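Local coordinates for Ras GTPase-activating-like protein IQGAP2 (Homo sapiens, PDB 5CJP) that probably binds GTP-loaded Rho-family GTPases such as Cdc42 through a RasGAP-related helical domain, without acting as an efficient GTPase activator, at residues 70-75 and 207-212; 78-83 and 215-220. All coordinates share one frame; numbering follows the deposited sequence.

Contact 1. Residues 70-75 and 207-212; sequences TALEEE and KVLKNS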
# COMPACT_ATOMS: atom_id res chain seq x y z
N THR E 70 -20.25 -26.10 -11.00
CA THR E 70 -21.23 -25.91 -12.06
C THR E 70 -20.61 -25.42 -13.36
O THR E 70 -21.08 -25.78 -14.44
CB THR E 70 -22.31 -24.93 -11.62
OG1 THR E 70 -21.81 -23.60 -11.78
CG2 THR E 70 -22.67 -25.16 -10.17
N ALA E 71 -19.56 -24.61 -13.26
CA ALA E 71 -18.90 -24.10 -14.45
C ALA E 71 -18.15 -25.22 -15.15
O ALA E 71 -18.13 -25.29 -16.38
CB ALA E 71 -17.93 -22.95 -14.09
N LEU E 72 -17.51 -26.09 -14.38
CA LEU E 72 -16.79 -27.21 -14.98
C LEU E 72 -17.79 -28.16 -15.64
O LEU E 72 -17.54 -28.65 -16.74
CB LEU E 72 -15.95 -27.96 -13.94
CG LEU E 72 -15.11 -29.19 -14.36
CD1 LEU E 72 -14.28 -28.92 -15.61
CD2 LEU E 72 -14.23 -29.57 -13.20
N GLU E 73 -18.92 -28.42 -14.99
CA GLU E 73 -19.91 -29.31 -15.60
C GLU E 73 -20.55 -28.60 -16.78
O GLU E 73 -20.90 -29.23 -17.78
CB GLU E 73 -20.98 -29.71 -14.58
CG GLU E 73 -20.42 -30.46 -13.39
CD GLU E 73 -21.45 -30.66 -12.30
OE1 GLU E 73 -22.23 -29.73 -12.03
OE2 GLU E 73 -21.46 -31.76 -11.71
N GLU E 74 -20.68 -27.29 -16.67
CA GLU E 74 -21.25 -26.49 -17.74
C GLU E 74 -20.37 -26.71 -18.97
O GLU E 74 -20.84 -26.99 -20.06
CB GLU E 74 -21.23 -25.01 -17.35
CG GLU E 74 -22.07 -24.12 -18.24
CD GLU E 74 -23.54 -24.19 -17.91
OE1 GLU E 74 -24.35 -24.35 -18.85
OE2 GLU E 74 -23.89 -24.08 -16.72
N GLU E 75 -19.06 -26.58 -18.75
CA GLU E 75 -18.06 -26.74 -19.80
C GLU E 75 -18.11 -28.12 -20.46
O GLU E 75 -18.14 -28.24 -21.69
CB GLU E 75 -16.68 -26.52 -19.20
CG GLU E 75 -15.50 -26.71 -20.15
CD GLU E 75 -15.31 -25.53 -21.08
OE1 GLU E 75 -15.91 -24.47 -20.80
OE2 GLU E 75 -14.56 -25.65 -22.08
N LYS E 207 -12.28 -34.49 -8.28
CA LYS E 207 -13.39 -35.43 -8.11
C LYS E 207 -14.54 -35.05 -9.03
O LYS E 207 -15.03 -35.87 -9.79
CB LYS E 207 -13.86 -35.44 -6.66
CG LYS E 207 -15.12 -36.25 -6.44
CD LYS E 207 -15.44 -36.30 -4.97
CE LYS E 207 -16.86 -36.75 -4.73
NZ LYS E 207 -17.09 -36.80 -3.29
N VAL E 208 -14.98 -33.80 -8.95
CA VAL E 208 -16.05 -33.31 -9.81
C VAL E 208 -15.70 -33.57 -11.27
O VAL E 208 -16.52 -34.07 -12.03
CB VAL E 208 -16.26 -31.80 -9.67
CG1 VAL E 208 -17.02 -31.27 -10.88
CG2 VAL E 208 -17.00 -31.50 -8.38
N LEU E 209 -14.49 -33.19 -11.64
CA LEU E 209 -14.01 -33.37 -12.99
C LEU E 209 -14.17 -34.81 -13.44
O LEU E 209 -14.80 -35.09 -14.46
CB LEU E 209 -12.55 -32.93 -13.09
CG LEU E 209 -11.77 -33.29 -14.35
CD1 LEU E 209 -12.55 -32.87 -15.56
CD2 LEU E 209 -10.40 -32.62 -14.33
N LYS E 210 -13.57 -35.73 -12.69
CA LYS E 210 -13.64 -37.15 -13.02
C LYS E 210 -15.07 -37.69 -13.11
O LYS E 210 -15.45 -38.29 -14.11
CB LYS E 210 -12.84 -37.96 -11.99
CG LYS E 210 -13.03 -39.47 -12.07
CD LYS E 210 -11.77 -40.21 -11.66
CE LYS E 210 -12.05 -41.34 -10.69
NZ LYS E 210 -12.33 -40.81 -9.33
N ASN E 211 -15.86 -37.48 -12.06
CA ASN E 211 -17.23 -37.98 -12.03
C ASN E 211 -18.11 -37.36 -13.10
O ASN E 211 -19.17 -37.88 -13.41
CB ASN E 211 -17.87 -37.73 -10.66
CG ASN E 211 -17.08 -38.38 -9.53
OD1 ASN E 211 -16.27 -39.29 -9.76
ND2 ASN E 211 -17.31 -37.92 -8.31
N SER E 212 -17.66 -36.24 -13.65
CA SER E 212 -18.44 -35.55 -14.67
C SER E 212 -18.15 -36.14 -16.04
O SER E 212 -19.08 -36.43 -16.81
CB SER E 212 -18.09 -34.07 -14.64
OG SER E 212 -18.97 -33.35 -15.48
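Leu72 lies level with Leu209, and Glu73 with Ser212, where helix 58-79 and helix 200-216 run side by side in roughly the same direction. The axes of the two segments come within 9.9 Å and make a signed crossing angle of -29°. The CA atoms of Leu72 and Leu209 are 7.0 Å apart, and those of Glu73 and Ser212 6.5 Å. Leu72 carries the apolar part. With CG anti to the backbone N (chi1 179°) its isobutyl group reaches across to the other helix, where branch CD2 lies 3.8 Å from Leu209 CB and 4.0 Å from Val208 CG1. The two leucine side chains cross at a slant, with Leu72 CD2 against the CA and CB of Leu209, while Leu209 turns on to Ile228 and Leu232 of helix 222-243. On the flank, the aliphatic start of Glu73 takes over: its CG lies 3.9 Å from Ser212 OG and 4.3 Å from Val208 CG1. No hydrogen bond joins the two segments, so van der Waals packing alone links them here. The same interface continues along the helices, with Val208 against Lys69 and Ser212 against Ile76, while Leu72 also touches Ile94 of helix 92-102. This is the buried, near-parallel helix packing of the all-helical fold of RasGAP-related domains, here joining two helices far apart in sequence.

Contact 2. Residues 78-83 and 215-220; sequences SKVDQV and EKFPDA
Lys216 NZ is gripped by two backbone carbonyls, donating to Val80 O at 2.6 Å and also to Ile76 O. The ammonium group approaches Val80 O in the carbonyl plane, with a C=O...N angle of 157°, so the bond is well directed. Lys216 leaves its backbone in a trans chi1 (-177°) and stays extended, which carries the amine from the end of helix 200-216 across to the backbone of Ile76 and Val80. Asp81 OD2 lies 4.6 Å from Lys216 NZ, too far for contact but near enough that it may add some electrostatic attraction. Beside the lysine, Phe217, the first residue to leave the helix, points its ring at the loop formed by Val80 to Val83. Val83 CG2 sits over one face of the ring in a CH-pi arrangement, although it is modelled too close for its exact spacing to be trusted. Asp81 O lies at the ring edge near its plane, and Val80 CG1 comes in obliquely, 3.7 Å from Phe217 CE1. With an alanine in place of Phe217, the Val80 methyl and the backbone around Asp81 and Gln82 would probably lose their apolar cover, leaving the loop freer to move. From Phe217 to Ala220 the chain makes a type I beta turn, with Ala220 N bonded to Phe217 O at 2.9 Å. The loop itself is tied down by Asp85 OD2, which accepts from the backbone N of both Asp81 and Gln82. A charged amine held by carbonyls thus adjoins a ring packed against Val80 and the backbone of the 81-82 loop, so directional polar bonds and apolar packing together fasten the last turn of helix 200-216 to the segment around Val80.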
# COMPACT_ATOMS: atom_id res chain seq x y z
N SER E 78 -21.33 -29.40 -22.91
CA SER E 78 -21.58 -28.22 -23.73
C SER E 78 -20.45 -27.97 -24.73
O SER E 78 -20.67 -27.42 -25.80
CB SER E 78 -21.73 -26.99 -22.84
OG SER E 78 -21.75 -25.80 -23.61
N LYS E 79 -19.24 -28.35 -24.36
CA LYS E 79 -18.10 -28.16 -25.25
C LYS E 79 -17.25 -29.42 -25.33
O LYS E 79 -16.32 -29.48 -26.13
CB LYS E 79 -17.23 -27.00 -24.76
CG LYS E 79 -17.85 -25.62 -24.90
CD LYS E 79 -16.78 -24.58 -24.64
CE LYS E 79 -17.23 -23.18 -24.95
NZ LYS E 79 -16.09 -22.24 -24.74
N VAL E 80 -17.56 -30.42 -24.52
CA VAL E 80 -16.78 -31.64 -24.57
C VAL E 80 -17.55 -32.72 -25.32
O VAL E 80 -18.63 -33.13 -24.91
CB VAL E 80 -16.39 -32.13 -23.15
CG1 VAL E 80 -15.59 -33.41 -23.24
CG2 VAL E 80 -15.56 -31.06 -22.46
N ASP E 81 -16.98 -33.17 -26.43
CA ASP E 81 -17.59 -34.17 -27.28
C ASP E 81 -16.93 -35.54 -27.30
O ASP E 81 -17.62 -36.55 -27.46
CB ASP E 81 -17.65 -33.63 -28.71
CG ASP E 81 -18.52 -32.41 -28.83
OD1 ASP E 81 -18.19 -31.51 -29.63
OD2 ASP E 81 -19.56 -32.35 -28.12
N GLN E 82 -15.62 -35.58 -27.12
CA GLN E 82 -14.89 -36.85 -27.15
C GLN E 82 -13.90 -37.00 -26.00
O GLN E 82 -12.80 -37.52 -26.19
CB GLN E 82 -14.16 -36.97 -28.50
CG GLN E 82 -13.28 -38.21 -28.69
CD GLN E 82 -11.78 -37.88 -28.77
OE1 GLN E 82 -10.94 -38.78 -28.82
NE2 GLN E 82 -11.46 -36.59 -28.79
N VAL E 83 -14.27 -36.56 -24.80
CA VAL E 83 -13.34 -36.64 -23.68
C VAL E 83 -12.11 -35.92 -24.22
O VAL E 83 -12.18 -35.34 -25.30
CB VAL E 83 -12.96 -38.10 -23.34
CG1 VAL E 83 -12.00 -38.14 -22.15
CG2 VAL E 83 -14.19 -38.90 -23.03
N GLU E 215 -19.71 -39.40 -16.22
CA GLU E 215 -21.15 -39.33 -16.37
C GLU E 215 -21.54 -39.17 -17.84
O GLU E 215 -22.53 -39.75 -18.28
CB GLU E 215 -21.73 -38.16 -15.56
CG GLU E 215 -23.25 -38.11 -15.55
CD GLU E 215 -23.79 -36.70 -15.37
OE1 GLU E 215 -25.03 -36.54 -15.27
OE2 GLU E 215 -22.98 -35.74 -15.33
N LYS E 216 -20.75 -38.39 -18.59
CA LYS E 216 -21.03 -38.14 -20.00
C LYS E 216 -20.43 -39.18 -20.95
O LYS E 216 -20.98 -39.44 -22.01
CB LYS E 216 -20.53 -36.74 -20.40
CG LYS E 216 -20.85 -36.36 -21.84
CD LYS E 216 -20.53 -34.90 -22.13
CE LYS E 216 -20.99 -34.50 -23.52
NZ LYS E 216 -20.92 -33.02 -23.77
N PHE E 217 -19.30 -39.76 -20.56
CA PHE E 217 -18.66 -40.77 -21.39
C PHE E 217 -18.48 -42.07 -20.59
O PHE E 217 -17.38 -42.42 -20.18
CB PHE E 217 -17.30 -40.28 -21.87
CG PHE E 217 -17.35 -38.97 -22.60
CD1 PHE E 217 -17.35 -37.76 -21.91
CD2 PHE E 217 -17.38 -38.94 -23.99
CE1 PHE E 217 -17.37 -36.55 -22.58
CE2 PHE E 217 -17.40 -37.73 -24.68
CZ PHE E 217 -17.40 -36.53 -23.97
N PRO E 218 -19.58 -42.82 -20.38
CA PRO E 218 -19.53 -44.08 -19.62
C PRO E 218 -18.54 -45.08 -20.18
O PRO E 218 -18.06 -45.96 -19.46
CB PRO E 218 -20.97 -44.58 -19.71
CG PRO E 218 -21.77 -43.31 -19.82
CD PRO E 218 -20.95 -42.52 -20.82
N ASP E 219 -18.21 -44.95 -21.46
CA ASP E 219 -17.26 -45.85 -22.10
C ASP E 219 -15.81 -45.49 -21.87
O ASP E 219 -14.92 -46.07 -22.47
CB ASP E 219 -17.49 -45.89 -23.61
CG ASP E 219 -18.80 -46.50 -23.95
OD1 ASP E 219 -19.38 -47.16 -23.07
OD2 ASP E 219 -19.23 -46.32 -25.11
N ALA E 220 -15.57 -44.50 -21.03
CA ALA E 220 -14.20 -44.09 -20.74
C ALA E 220 -13.70 -45.01 -19.62
O ALA E 220 -14.43 -45.31 -18.68
CB ALA E 220 -14.18 -42.65 -20.28

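In the fold
Contacts 1 and 2 follow one another along the same pair of helices, 58-79 and 200-216, with their centres 11 Å apart. They meet where Val80 CG2 packs 3.9 Å from Glu75 O. Contact 1 is the buried part, its centre about 18 Å from the centre of the chain; that of contact 2, at the surface, is about 25 Å from it. There the Gln82 side chain comes within about 6 Å of a bound GTP, and another protein chain approaches Ser78, Lys79 and Asp81 through weak contacts and packing. A different GTP is held by Asn57, Arg59, Glu60 and Tyr326, near the start of helix 58-79.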